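Long-range contacts in nodulation fucosyltransferase NodZ (Bradyrhizobium sp., PDB 2HHC), which belongs to the GT-B clan of glycosyltransferase folds and takes its name from nodulation: residues 198-209 / 230-238; 211-222 / 270-279. One frame throughout, in Å; residues are numbered along the deposited sequence. Where two conformers were deposited one is given.

Interaction 1: residues 198-209 / 230-238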
ATOM      1  N   LEU A 198      23.500   4.004   4.423  1.00 31.13           N
ATOM      2  CA  LEU A 198      23.410   4.146   5.869  1.00 29.77           C
ATOM      3  C   LEU A 198      23.734   5.565   6.285  1.00 27.79           C
ATOM      4  O   LEU A 198      22.989   6.127   7.105  1.00 27.52           O
ATOM      5  CB  LEU A 198      24.309   3.171   6.622  1.00 30.39           C
ATOM      6  CG  LEU A 198      24.267   3.274   8.149  1.00 31.20           C
ATOM      7  CD1 LEU A 198      22.929   2.863   8.684  1.00 31.72           C
ATOM      8  CD2 LEU A 198      25.345   2.469   8.785  1.00 30.76           C
ATOM      9  N   HIS A 199      24.778   6.158   5.717  1.00 28.12           N
ATOM     10  CA  HIS A 199      25.080   7.558   5.985  1.00 28.73           C
ATOM     11  C   HIS A 199      23.911   8.484   5.693  1.00 28.92           C
ATOM     12  O   HIS A 199      23.605   9.360   6.489  1.00 27.63           O
ATOM     13  CB  HIS A 199      26.282   8.012   5.177  1.00 28.83           C
ATOM     14  CG  HIS A 199      26.665   9.436   5.420  1.00 29.60           C
ATOM     15  ND1 HIS A 199      27.123   9.882   6.639  1.00 32.49           N
ATOM     16  CD2 HIS A 199      26.703  10.509   4.593  1.00 33.32           C
ATOM     17  CE1 HIS A 199      27.401  11.173   6.563  1.00 34.45           C
ATOM     18  NE2 HIS A 199      27.158  11.578   5.329  1.00 33.99           N
ATOM     19  N   GLN A 200      23.250   8.267   4.556  1.00 29.09           N
ATOM     20  CA  GLN A 200      22.122   9.110   4.139  1.00 30.08           C
ATOM     21  C   GLN A 200      20.965   9.015   5.107  1.00 29.85           C
ATOM     22  O   GLN A 200      20.390  10.030   5.465  1.00 30.70           O
ATOM     23  CB  GLN A 200      21.679   8.726   2.715  1.00 31.01           C
ATOM     24  CG  GLN A 200      22.669   9.134   1.711  1.00 33.21           C
ATOM     25  CD  GLN A 200      22.280   8.803   0.292  1.00 33.29           C
ATOM     26  OE1 GLN A 200      21.466   7.912   0.037  1.00 37.58           O
ATOM     27  NE2 GLN A 200      22.858   9.549  -0.648  1.00 34.63           N
ATOM     28  N   VAL A 201      20.627   7.807   5.540  1.00 28.42           N
ATOM     29  CA  VAL A 201      19.641   7.584   6.545  1.00 29.06           C
ATOM     30  C   VAL A 201      19.977   8.284   7.842  1.00 28.53           C
ATOM     31  O   VAL A 201      19.124   8.867   8.480  1.00 28.76           O
ATOM     32  CB  VAL A 201      19.447   6.053   6.820  1.00 29.32           C
ATOM     33  CG1 VAL A 201      18.589   5.814   8.034  1.00 32.22           C
ATOM     34  CG2 VAL A 201      18.828   5.365   5.556  1.00 31.92           C
ATOM     35  N   CYS A 202      21.243   8.219   8.229  1.00 27.44           N
ATOM     36  CA  CYS A 202      21.650   8.933   9.420  1.00 28.08           C
ATOM     37  C   CYS A 202      21.474  10.430   9.281  1.00 27.73           C
ATOM     38  O   CYS A 202      21.043  11.058  10.250  1.00 27.68           O
ATOM     39  CB  CYS A 202      23.079   8.611   9.846  1.00 27.87           C
ATOM     40  SG  CYS A 202      23.306   6.872  10.365  1.00 31.44           S
ATOM     41  N   MET A 203      21.853  10.989   8.135  1.00 29.10           N
ATOM     42  CA  MET A 203      21.646  12.419   7.876  1.00 29.77           C
ATOM     43  C   MET A 203      20.167  12.803   7.977  1.00 28.79           C
ATOM     44  O   MET A 203      19.828  13.857   8.530  1.00 29.34           O
ATOM     45  CB  MET A 203      22.080  12.791   6.440  0.50 30.26           C
ATOM     46  CG  MET A 203      23.452  12.343   5.970  0.50 30.90           C
ATOM     47  SD  MET A 203      23.759  13.089   4.354  0.50 35.33           S
ATOM     48  CE  MET A 203      23.994  11.793   3.181  0.50 35.94           C
ATOM     49  N   ALA A 204      19.287  11.971   7.426  1.00 30.08           N
ATOM     50  CA  ALA A 204      17.844  12.221   7.498  1.00 28.27           C
ATOM     51  C   ALA A 204      17.374  12.193   8.942  1.00 28.98           C
ATOM     52  O   ALA A 204      16.567  13.038   9.343  1.00 28.42           O
ATOM     53  CB  ALA A 204      17.071  11.215   6.669  1.00 28.86           C
ATOM     54  N   ILE A 205      17.843  11.215   9.730  1.00 28.12           N
ATOM     55  CA  ILE A 205      17.443  11.142  11.131  1.00 28.59           C
ATOM     56  C   ILE A 205      17.920  12.358  11.919  1.00 27.91           C
ATOM     57  O   ILE A 205      17.170  12.926  12.694  1.00 28.81           O
ATOM     58  CB  ILE A 205      17.872   9.795  11.769  1.00 28.53           C
ATOM     59  CG1 ILE A 205      17.128   8.607  11.124  1.00 28.35           C
ATOM     60  CG2 ILE A 205      17.605   9.780  13.276  1.00 28.87           C
ATOM     61  CD1 ILE A 205      17.713   7.280  11.508  1.00 30.00           C
ATOM     62  N   ARG A 206      19.165  12.779  11.701  1.00 28.20           N
ATOM     63  CA  ARG A 206      19.691  13.978  12.359  1.00 29.27           C
ATOM     64  C   ARG A 206      18.810  15.205  12.021  1.00 30.06           C
ATOM     65  O   ARG A 206      18.494  16.012  12.918  1.00 31.32           O
ATOM     66  CB  ARG A 206      21.169  14.189  11.999  1.00 28.98           C
ATOM     67  CG  ARG A 206      22.036  13.075  12.565  1.00 29.65           C
ATOM     68  CD  ARG A 206      23.513  13.136  12.233  1.00 30.12           C
ATOM     69  NE  ARG A 206      24.166  11.944  12.813  1.00 31.98           N
ATOM     70  CZ  ARG A 206      24.922  11.056  12.182  1.00 33.44           C
ATOM     71  NH1 ARG A 206      25.313  11.242  10.916  1.00 37.32           N
ATOM     72  NH2 ARG A 206      25.357   9.998  12.861  1.00 32.41           N
ATOM     73  N   LYS A 207      18.420  15.334  10.749  1.00 30.54           N
ATOM     74  CA  LYS A 207      17.575  16.448  10.298  1.00 30.80           C
ATOM     75  C   LYS A 207      16.245  16.421  11.001  1.00 31.18           C
ATOM     76  O   LYS A 207      15.778  17.450  11.521  1.00 31.81           O
ATOM     77  CB  LYS A 207      17.429  16.456   8.760  1.00 31.45           C
ATOM     78  CG  LYS A 207      16.392  17.483   8.189  1.00 31.15           C
ATOM     79  CD  LYS A 207      16.436  17.435   6.659  1.00 33.45           C
ATOM     80  CE  LYS A 207      15.409  18.354   5.981  1.00 36.16           C
ATOM     81  NZ  LYS A 207      15.748  19.784   6.102  1.00 37.98           N
ATOM     82  N   ALA A 208      15.637  15.250  11.056  1.00 29.93           N
ATOM     83  CA  ALA A 208      14.356  15.088  11.717  1.00 30.42           C
ATOM     84  C   ALA A 208      14.449  15.400  13.205  1.00 30.62           C
ATOM     85  O   ALA A 208      13.533  16.016  13.776  1.00 30.27           O
ATOM     86  CB  ALA A 208      13.846  13.652  11.530  1.00 30.33           C
ATOM     87  N   LYS A 209      15.534  14.969  13.841  1.00 31.49           N
ATOM     88  CA  LYS A 209      15.688  15.150  15.291  1.00 31.16           C
ATOM     89  C   LYS A 209      15.952  16.589  15.699  1.00 31.61           C
ATOM     90  O   LYS A 209      15.720  16.941  16.866  1.00 32.96           O
ATOM     91  CB  LYS A 209      16.808  14.259  15.830  1.00 31.61           C
ATOM     92  CG  LYS A 209      16.383  12.824  16.069  1.00 31.24           C
ATOM     93  CD  LYS A 209      17.481  11.965  16.691  1.00 32.58           C
ATOM     94  CE  LYS A 209      17.577  12.320  18.187  0.65 35.50           C
ATOM     95  NZ  LYS A 209      18.813  11.816  18.748  0.65 38.47           N
ATOM     96  N   ASP A 230      20.300  -2.918  13.597  1.00 29.37           N
ATOM     97  CA  ASP A 230      21.423  -2.919  14.567  1.00 29.01           C
ATOM     98  C   ASP A 230      22.235  -1.645  14.460  1.00 28.70           C
ATOM     99  O   ASP A 230      22.608  -1.072  15.494  1.00 27.36           O
ATOM    100  CB  ASP A 230      22.322  -4.112  14.355  1.00 29.55           C
ATOM    101  CG  ASP A 230      21.655  -5.436  14.712  1.00 28.41           C
ATOM    102  OD1 ASP A 230      20.600  -5.393  15.395  1.00 35.13           O
ATOM    103  OD2 ASP A 230      22.143  -6.484  14.250  1.00 30.96           O
ATOM    104  N   GLN A 231      22.544  -1.211  13.244  1.00 28.01           N
ATOM    105  CA  GLN A 231      23.368  -0.017  13.088  1.00 27.49           C
ATOM    106  C   GLN A 231      22.654   1.249  13.508  1.00 26.51           C
ATOM    107  O   GLN A 231      23.191   2.049  14.274  1.00 25.75           O
ATOM    108  CB  GLN A 231      23.874   0.104  11.646  1.00 27.44           C
ATOM    109  CG  GLN A 231      24.812  -1.024  11.205  1.00 29.76           C
ATOM    110  CD  GLN A 231      24.830  -1.284   9.679  1.00 30.18           C
ATOM    111  OE1 GLN A 231      25.607  -2.112   9.206  1.00 39.95           O
ATOM    112  NE2 GLN A 231      23.973  -0.583   8.930  1.00 35.80           N
ATOM    113  N   VAL A 232      21.461   1.459  12.997  1.00 26.52           N
ATOM    114  CA  VAL A 232      20.706   2.658  13.354  1.00 26.12           C
ATOM    115  C   VAL A 232      20.427   2.679  14.858  1.00 27.21           C
ATOM    116  O   VAL A 232      20.608   3.713  15.537  1.00 27.47           O
ATOM    117  CB  VAL A 232      19.414   2.779  12.552  1.00 27.89           C
ATOM    118  CG1 VAL A 232      18.565   3.942  13.100  1.00 29.07           C
ATOM    119  CG2 VAL A 232      19.719   2.933  11.072  1.00 27.73           C
ATOM    120  N   SER A 233      20.138   1.525  15.443  1.00 26.59           N
ATOM    121  CA  SER A 233      19.895   1.460  16.883  1.00 27.57           C
ATOM    122  C   SER A 233      21.120   1.832  17.671  1.00 26.67           C
ATOM    123  O   SER A 233      21.048   2.335  18.807  1.00 29.72           O
ATOM    124  CB  SER A 233      19.406   0.054  17.280  1.00 27.85           C
ATOM    125  OG  SER A 233      18.165  -0.224  16.625  1.00 31.52           O
ATOM    126  N   GLY A 234      22.327   1.521  17.157  1.00 25.10           N
ATOM    127  CA  GLY A 234      23.565   1.820  17.853  1.00 25.34           C
ATOM    128  C   GLY A 234      24.083   3.233  17.635  1.00 23.95           C
ATOM    129  O   GLY A 234      24.997   3.636  18.300  1.00 24.24           O
ATOM    130  N   LEU A 235      23.412   3.953  16.703  1.00 24.32           N
ATOM    131  CA  LEU A 235      23.823   5.318  16.316  1.00 25.60           C
ATOM    132  C   LEU A 235      22.941   6.428  16.891  1.00 25.58           C
ATOM    133  O   LEU A 235      23.382   7.614  16.894  1.00 25.09           O
ATOM    134  CB  LEU A 235      23.872   5.453  14.775  1.00 25.15           C
ATOM    135  CG  LEU A 235      25.114   4.752  14.189  1.00 24.01           C
ATOM    136  CD1 LEU A 235      24.963   4.481  12.722  1.00 27.61           C
ATOM    137  CD2 LEU A 235      26.342   5.544  14.415  1.00 25.11           C
ATOM    138  N   PHE A 236      21.761   6.083  17.415  1.00 25.78           N
ATOM    139  CA  PHE A 236      20.795   7.070  17.941  1.00 27.00           C
ATOM    140  C   PHE A 236      20.186   6.514  19.169  1.00 28.32           C
ATOM    141  O   PHE A 236      20.046   5.291  19.284  1.00 28.62           O
ATOM    142  CB  PHE A 236      19.713   7.390  16.913  1.00 28.11           C
ATOM    143  CG  PHE A 236      20.250   8.023  15.673  1.00 25.66           C
ATOM    144  CD1 PHE A 236      20.477   9.394  15.602  1.00 29.01           C
ATOM    145  CD2 PHE A 236      20.607   7.240  14.583  1.00 27.74           C
ATOM    146  CE1 PHE A 236      20.987   9.945  14.466  1.00 30.01           C
ATOM    147  CE2 PHE A 236      21.157   7.798  13.421  1.00 28.67           C
ATOM    148  CZ  PHE A 236      21.343   9.160  13.361  1.00 30.79           C
ATOM    149  N   PRO A 237      19.797   7.389  20.104  1.00 29.01           N
ATOM    150  CA  PRO A 237      19.059   6.909  21.237  1.00 29.22           C
ATOM    151  C   PRO A 237      17.586   6.693  20.918  1.00 29.46           C
ATOM    152  O   PRO A 237      17.011   7.276  19.975  1.00 29.96           O
ATOM    153  CB  PRO A 237      19.222   8.047  22.253  1.00 29.57           C
ATOM    154  CG  PRO A 237      19.251   9.264  21.386  1.00 30.12           C
ATOM    155  CD  PRO A 237      19.959   8.850  20.111  1.00 30.67           C
ATOM    156  N   ASP A 238      16.988   5.826  21.710  1.00 29.65           N
ATOM    157  CA  ASP A 238      15.530   5.662  21.708  1.00 29.75           C
ATOM    158  C   ASP A 238      14.986   5.155  20.381  1.00 30.18           C
ATOM    159  O   ASP A 238      13.904   5.511  19.979  1.00 30.89           O
ATOM    160  CB  ASP A 238      14.812   6.958  22.182  1.00 30.00           C
ATOM    161  CG  ASP A 238      15.281   7.416  23.547  1.00 33.65           C
ATOM    162  OD1 ASP A 238      15.190   6.588  24.489  1.00 36.99           O
ATOM    163  OD2 ASP A 238      15.815   8.542  23.660  1.00 36.43           O
TER
HETATM  164  O   HOH W   1      25.500   8.901  15.594  1.00 27.66           O
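F236, just beyond helix 226-235, drives its ring into the flank of helix 192-209. These two helices follow one another in the Rossmann-like half of this GT-B protein, each linking neighbouring parallel strands, and the short segments cross at -40°. From CB the F236 side chain leads to CG and CD2, which both lie under I205 CG2, CG at 4.0 Å; this methyl stands 3.6 Å from the ring centroid and almost on the ring normal. I205 presents this branch because its chi1 of -65° turns CG2 anti to the backbone N. CD1 meets K209 CD at 4.1 Å. CE1 has R206 CG in the ring plane at 3.8 Å. CE2 lies 3.8 Å from C202 SG, a sulfur-aromatic contact made at the edge. CZ, the tip, comes 3.7 Å from C202 O. Beside the ring, V232 CG1 touches I205 CD1 at 3.8 Å; toward the start of the segments L198 CD2 packs on the Q231 amide. L235 CD1 also touches C202 SG. No direct hydrogen bond joins the segments; instead, a water in the guanidinium plane accepts from R206 NH2 at 2.9 Å and donates to L235 O.

Interaction 2: residues 211-222 / 270-279; sequences LSYPKPVKVFLC and DMYLLARCAT
The hydroxyl of Y213 has two hydrogen-bond partners: T279 OG1 donates to Y213 OH over 2.9 Å, and A208 O, at the end of helix 192-209, is hydrogen-bonded to the same oxygen. T279 OG1 lies in the plane of the tyrosine ring, at its edge, and A278 CB meets the same edge, 3.9 Å from Y213 CE1. Two bonds and this edge contact should fix the ring's position where the chain leads into strand 217-223. Deeper in, F220 projects from that strand against the C-terminal part of helix 258-274. With CG anti to the backbone N (chi1 173°), the ring reaches the helix: CE2 rests 3.7 Å from L273 CB, CD2 is 4.0 Å from L274 CD2, and CZ comes 3.7 Å from D270 OD1, the carboxylate plane being turned 78° from the ring. C277, the closing residue of the type I turn L274-C277, brings its SG into a sulfur-aromatic contact with F220, nearest to CD2. Two residues along the strand, C222 SG packs 3.4 Å from D270 CG and also touches the L274 side chain. A water lies 2.9 Å from both L221 O and D270 OD1, bridging strand backbone and helix. The contact thus seats helix 258-274 on one face of the C-terminal sheet. F166 of helix 152-166 meets F220 edge-to-face, F240 of strand 239-240 approaches the same ring, and I171 of strand 170-176 touches both F220 and C277.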
ATOM      1  N   LEU A 211      14.345  19.175  14.426  1.00 31.27           N
ATOM      2  CA  LEU A 211      13.041  19.837  14.434  1.00 31.16           C
ATOM      3  C   LEU A 211      12.505  19.859  15.861  1.00 31.96           C
ATOM      4  O   LEU A 211      13.009  19.141  16.733  1.00 32.21           O
ATOM      5  CB  LEU A 211      12.062  19.124  13.500  1.00 32.02           C
ATOM      6  CG  LEU A 211      12.534  19.043  12.045  1.00 32.68           C
ATOM      7  CD1 LEU A 211      11.574  18.275  11.175  1.00 33.88           C
ATOM      8  CD2 LEU A 211      12.794  20.423  11.478  1.00 33.14           C
ATOM      9  N   SER A 212      11.524  20.722  16.123  1.00 32.43           N
ATOM     10  CA  SER A 212      10.948  20.827  17.462  1.00 32.31           C
ATOM     11  C   SER A 212       9.695  19.983  17.529  1.00 31.82           C
ATOM     12  O   SER A 212       8.922  19.920  16.573  1.00 32.66           O
ATOM     13  CB  SER A 212      10.662  22.278  17.822  1.00 32.31           C
ATOM     14  OG  SER A 212      11.903  22.947  18.032  1.00 36.40           O
ATOM     15  N   TYR A 213       9.536  19.291  18.646  1.00 31.68           N
ATOM     16  CA  TYR A 213       8.389  18.437  18.887  1.00 31.75           C
ATOM     17  C   TYR A 213       7.801  18.731  20.257  1.00 32.29           C
ATOM     18  O   TYR A 213       8.526  19.129  21.174  1.00 31.79           O
ATOM     19  CB  TYR A 213       8.804  16.975  18.840  1.00 31.75           C
ATOM     20  CG  TYR A 213       9.348  16.561  17.496  1.00 31.82           C
ATOM     21  CD1 TYR A 213       8.520  16.089  16.505  1.00 32.43           C
ATOM     22  CD2 TYR A 213      10.702  16.660  17.224  1.00 30.11           C
ATOM     23  CE1 TYR A 213       9.023  15.714  15.277  1.00 31.09           C
ATOM     24  CE2 TYR A 213      11.223  16.314  16.008  1.00 29.94           C
ATOM     25  CZ  TYR A 213      10.390  15.829  15.038  1.00 31.79           C
ATOM     26  OH  TYR A 213      10.942  15.500  13.832  1.00 30.16           O
ATOM     27  N   PRO A 214       6.491  18.516  20.411  1.00 32.74           N
ATOM     28  CA  PRO A 214       5.832  18.826  21.700  1.00 32.77           C
ATOM     29  C   PRO A 214       6.070  17.822  22.829  1.00 32.87           C
ATOM     30  O   PRO A 214       5.900  18.157  23.995  1.00 33.36           O
ATOM     31  CB  PRO A 214       4.360  18.853  21.324  1.00 33.04           C
ATOM     32  CG  PRO A 214       4.251  17.956  20.216  1.00 33.73           C
ATOM     33  CD  PRO A 214       5.520  18.105  19.405  1.00 32.48           C
ATOM     34  N   LYS A 215       6.451  16.589  22.479  1.00 32.89           N
ATOM     35  CA  LYS A 215       6.678  15.536  23.469  1.00 33.36           C
ATOM     36  C   LYS A 215       8.057  14.905  23.238  1.00 33.36           C
ATOM     37  O   LYS A 215       8.674  15.161  22.197  1.00 33.56           O
ATOM     38  CB  LYS A 215       5.575  14.495  23.381  1.00 33.42           C
ATOM     39  CG  LYS A 215       4.170  15.104  23.586  1.00 35.23           C
ATOM     40  CD  LYS A 215       3.093  14.058  23.550  1.00 37.46           C
ATOM     41  N   PRO A 216       8.565  14.141  24.230  1.00 32.45           N
ATOM     42  CA  PRO A 216       9.871  13.529  24.069  1.00 32.28           C
ATOM     43  C   PRO A 216       9.916  12.611  22.884  1.00 31.88           C
ATOM     44  O   PRO A 216       8.966  11.894  22.642  1.00 32.05           O
ATOM     45  CB  PRO A 216      10.082  12.768  25.384  1.00 32.64           C
ATOM     46  CG  PRO A 216       9.188  13.460  26.373  1.00 32.28           C
ATOM     47  CD  PRO A 216       7.990  13.858  25.570  1.00 32.77           C
ATOM     48  N   VAL A 217      11.034  12.658  22.175  1.00 31.67           N
ATOM     49  CA  VAL A 217      11.192  12.038  20.869  1.00 31.29           C
ATOM     50  C   VAL A 217      11.692  10.609  21.014  1.00 31.34           C
ATOM     51  O   VAL A 217      12.561  10.310  21.816  1.00 31.05           O
ATOM     52  CB  VAL A 217      12.192  12.890  20.013  1.00 32.37           C
ATOM     53  CG1 VAL A 217      12.676  12.121  18.823  1.00 33.58           C
ATOM     54  CG2 VAL A 217      11.521  14.237  19.617  1.00 32.79           C
ATOM     55  N   LYS A 218      11.145   9.737  20.165  1.00 31.18           N
ATOM     56  CA  LYS A 218      11.726   8.418  19.926  1.00 31.30           C
ATOM     57  C   LYS A 218      11.719   8.175  18.418  1.00 31.26           C
ATOM     58  O   LYS A 218      11.030   8.883  17.706  1.00 32.36           O
ATOM     59  CB  LYS A 218      10.953   7.341  20.685  1.00 32.12           C
ATOM     60  CG  LYS A 218      10.857   7.507  22.213  1.00 34.92           C
ATOM     61  CD  LYS A 218       9.930   6.489  22.818  1.00 37.36           C
ATOM     62  N   VAL A 219      12.510   7.187  17.971  1.00 30.54           N
ATOM     63  CA  VAL A 219      12.693   6.870  16.556  1.00 30.35           C
ATOM     64  C   VAL A 219      12.142   5.441  16.322  1.00 30.74           C
ATOM     65  O   VAL A 219      12.661   4.484  16.915  1.00 30.11           O
ATOM     66  CB  VAL A 219      14.162   6.975  16.127  1.00 30.55           C
ATOM     67  CG1 VAL A 219      14.309   6.545  14.731  1.00 30.48           C
ATOM     68  CG2 VAL A 219      14.686   8.378  16.297  1.00 32.20           C
ATOM     69  N   PHE A 220      11.135   5.344  15.445  1.00 30.73           N
ATOM     70  CA  PHE A 220      10.504   4.081  15.071  1.00 29.99           C
ATOM     71  C   PHE A 220      11.068   3.644  13.726  1.00 29.58           C
ATOM     72  O   PHE A 220      10.835   4.289  12.703  1.00 31.26           O
ATOM     73  CB  PHE A 220       9.000   4.282  15.016  1.00 30.64           C
ATOM     74  CG  PHE A 220       8.223   3.103  14.490  1.00 31.87           C
ATOM     75  CD1 PHE A 220       8.402   1.843  15.016  1.00 30.46           C
ATOM     76  CD2 PHE A 220       7.236   3.272  13.504  1.00 30.40           C
ATOM     77  CE1 PHE A 220       7.662   0.774  14.530  1.00 30.07           C
ATOM     78  CE2 PHE A 220       6.519   2.155  13.021  1.00 33.15           C
ATOM     79  CZ  PHE A 220       6.693   0.947  13.554  1.00 31.14           C
ATOM     80  N   LEU A 221      11.782   2.537  13.734  1.00 29.56           N
ATOM     81  CA  LEU A 221      12.439   2.080  12.546  1.00 30.13           C
ATOM     82  C   LEU A 221      11.709   0.893  11.932  1.00 30.58           C
ATOM     83  O   LEU A 221      11.472  -0.112  12.597  1.00 30.33           O
ATOM     84  CB  LEU A 221      13.897   1.675  12.872  1.00 30.87           C
ATOM     85  CG  LEU A 221      14.763   1.251  11.673  1.00 29.79           C
ATOM     86  CD1 LEU A 221      14.866   2.282  10.528  1.00 31.04           C
ATOM     87  CD2 LEU A 221      16.137   0.895  12.154  1.00 32.71           C
ATOM     88  N   CYS A 222      11.453   0.970  10.631  1.00 30.75           N
ATOM     89  CA  CYS A 222      10.797  -0.068   9.841  1.00 31.01           C
ATOM     90  C   CYS A 222      11.768  -0.428   8.740  1.00 31.14           C
ATOM     91  O   CYS A 222      11.896   0.307   7.748  1.00 30.49           O
ATOM     92  CB  CYS A 222       9.482   0.463   9.271  1.00 31.63           C
ATOM     93  SG  CYS A 222       8.294   0.805  10.539  1.00 33.58           S
ATOM     94  N   ASP A 270       3.527  -2.123  10.642  1.00 30.00           N
ATOM     95  CA  ASP A 270       4.488  -1.034  10.394  1.00 30.34           C
ATOM     96  C   ASP A 270       3.859   0.104   9.576  1.00 30.25           C
ATOM     97  O   ASP A 270       4.012   1.291   9.881  1.00 30.18           O
ATOM     98  CB  ASP A 270       5.675  -1.558   9.599  1.00 29.36           C
ATOM     99  CG  ASP A 270       6.737  -2.272  10.458  1.00 33.30           C
ATOM    100  OD1 ASP A 270       6.618  -2.246  11.701  1.00 34.86           O
ATOM    101  OD2 ASP A 270       7.681  -2.865   9.831  1.00 36.97           O
ATOM    102  N   MET A 271       3.101  -0.228   8.529  1.00 28.86           N
ATOM    103  CA  MET A 271       2.506   0.793   7.628  1.00 29.87           C
ATOM    104  C   MET A 271       1.553   1.704   8.407  1.00 30.45           C
ATOM    105  O   MET A 271       1.551   2.912   8.232  1.00 29.48           O
ATOM    106  CB  MET A 271       1.790   0.109   6.460  1.00 29.17           C
ATOM    107  CG  MET A 271       2.681  -0.539   5.491  1.00 33.05           C
ATOM    108  SD  MET A 271       1.713  -1.457   4.333  1.00 35.81           S
ATOM    109  CE  MET A 271       0.866  -0.178   3.589  1.00 29.23           C
ATOM    110  N   TYR A 272       0.710   1.084   9.244  1.00 29.38           N
ATOM    111  CA  TYR A 272      -0.259   1.832  10.012  1.00 30.32           C
ATOM    112  C   TYR A 272       0.377   2.613  11.165  1.00 30.76           C
ATOM    113  O   TYR A 272      -0.012   3.750  11.429  1.00 31.48           O
ATOM    114  CB  TYR A 272      -1.365   0.863  10.461  1.00 29.52           C
ATOM    115  CG  TYR A 272      -2.431   0.607   9.419  1.00 29.47           C
ATOM    116  CD1 TYR A 272      -2.212  -0.159   8.293  1.00 29.40           C
ATOM    117  CD2 TYR A 272      -3.734   1.105   9.579  1.00 29.20           C
ATOM    118  CE1 TYR A 272      -3.163  -0.379   7.365  1.00 30.17           C
ATOM    119  CE2 TYR A 272      -4.685   0.858   8.659  1.00 29.48           C
ATOM    120  CZ  TYR A 272      -4.445   0.119   7.547  1.00 28.63           C
ATOM    121  OH  TYR A 272      -5.424  -0.140   6.595  1.00 29.96           O
ATOM    122  N   LEU A 273       1.382   2.059  11.841  1.00 29.55           N
ATOM    123  CA  LEU A 273       2.054   2.798  12.889  1.00 30.62           C
ATOM    124  C   LEU A 273       2.864   3.971  12.321  1.00 30.90           C
ATOM    125  O   LEU A 273       2.931   5.013  12.921  1.00 31.16           O
ATOM    126  CB  LEU A 273       2.910   1.883  13.716  1.00 30.43           C
ATOM    127  CG  LEU A 273       2.191   1.005  14.757  1.00 30.39           C
ATOM    128  CD1 LEU A 273       3.153   0.061  15.330  1.00 32.14           C
ATOM    129  CD2 LEU A 273       1.516   1.878  15.835  1.00 30.99           C
ATOM    130  N   LEU A 274       3.468   3.820  11.162  1.00 30.16           N
ATOM    131  CA  LEU A 274       4.142   4.940  10.525  1.00 30.54           C
ATOM    132  C   LEU A 274       3.190   6.121  10.347  1.00 30.44           C
ATOM    133  O   LEU A 274       3.605   7.308  10.486  1.00 30.82           O
ATOM    134  CB  LEU A 274       4.776   4.536   9.196  1.00 30.21           C
ATOM    135  CG  LEU A 274       6.042   3.710   9.277  1.00 31.23           C
ATOM    136  CD1 LEU A 274       6.390   3.053   7.978  1.00 32.56           C
ATOM    137  CD2 LEU A 274       7.253   4.577   9.727  1.00 32.37           C
ATOM    138  N   ALA A 275       1.926   5.854  10.051  1.00 30.09           N
ATOM    139  CA  ALA A 275       0.948   6.929   9.853  1.00 30.68           C
ATOM    140  C   ALA A 275       0.540   7.677  11.124  1.00 31.33           C
ATOM    141  O   ALA A 275      -0.188   8.665  11.060  1.00 32.21           O
ATOM    142  CB  ALA A 275      -0.273   6.396   9.152  1.00 31.69           C
ATOM    143  N   ARG A 276       1.015   7.185  12.260  1.00 31.26           N
ATOM    144  CA  ARG A 276       0.807   7.779  13.582  1.00 32.16           C
ATOM    145  C   ARG A 276       1.971   8.636  14.063  1.00 32.20           C
ATOM    146  O   ARG A 276       1.962   9.199  15.171  1.00 35.30           O
ATOM    147  CB  ARG A 276       0.590   6.666  14.628  0.50 32.97           C
ATOM    148  CG  ARG A 276      -0.576   5.658  14.397  0.50 33.15           C
ATOM    149  CD  ARG A 276      -1.989   6.201  14.658  0.50 35.92           C
ATOM    150  NE  ARG A 276      -2.330   6.293  16.085  0.50 36.77           N
ATOM    151  CZ  ARG A 276      -2.746   5.282  16.860  0.50 36.08           C
ATOM    152  NH1 ARG A 276      -2.795   4.014  16.417  0.50 37.34           N
ATOM    153  NH2 ARG A 276      -3.033   5.535  18.125  0.50 34.41           N
ATOM    154  N   CYS A 277       3.024   8.678  13.270  1.00 30.77           N
ATOM    155  CA  CYS A 277       4.227   9.434  13.645  1.00 31.40           C
ATOM    156  C   CYS A 277       4.071  10.933  13.403  1.00 31.48           C
ATOM    157  O   CYS A 277       3.168  11.383  12.714  1.00 31.52           O
ATOM    158  CB  CYS A 277       5.410   8.899  12.860  1.00 31.77           C
ATOM    159  SG  CYS A 277       5.861   7.200  13.262  1.00 33.26           S
ATOM    160  N   ALA A 278       4.966  11.695  14.044  1.00 31.35           N
ATOM    161  CA  ALA A 278       4.990  13.129  13.894  1.00 30.27           C
ATOM    162  C   ALA A 278       5.717  13.548  12.649  1.00 30.02           C
ATOM    163  O   ALA A 278       5.388  14.546  12.037  1.00 31.01           O
ATOM    164  CB  ALA A 278       5.597  13.775  15.119  1.00 30.78           C
ATOM    165  N   THR A 279       6.775  12.803  12.344  1.00 29.88           N
ATOM    166  CA  THR A 279       7.589  13.029  11.188  1.00 29.16           C
ATOM    167  C   THR A 279       7.888  11.648  10.626  1.00 28.62           C
ATOM    168  O   THR A 279       8.118  10.706  11.409  1.00 30.37           O
ATOM    169  CB  THR A 279       8.925  13.684  11.578  1.00 30.47           C
ATOM    170  OG1 THR A 279       8.667  14.989  12.066  1.00 31.51           O
ATOM    171  CG2 THR A 279       9.898  13.758  10.377  1.00 30.98           C
TER
HETATM  172  O   HOH W   2       9.208  -1.967  12.936  1.00 23.65           O

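Overall arrangement
Both interactions belong to the C-terminal sheet, but they lie on its two opposite faces. Strand 217-223 separates them: L221 points to the side of interaction 1, where its CD2 lies 3.8 Å from V232 CB, while F220 and C222 point into interaction 2. The first joins two helices and is only partly buried, its hydrophobic centre fringed by long charged side chains and a water at the surface. The second joins strand to helix and is buried; a carboxylate lies beside an aromatic ring and a cysteine sulfur at one end, and a hydroxyl pair closes the other. Besides the tyrosine hydroxyl link, a probable backbone hydrogen bond between V219 N and D238 O ties them together.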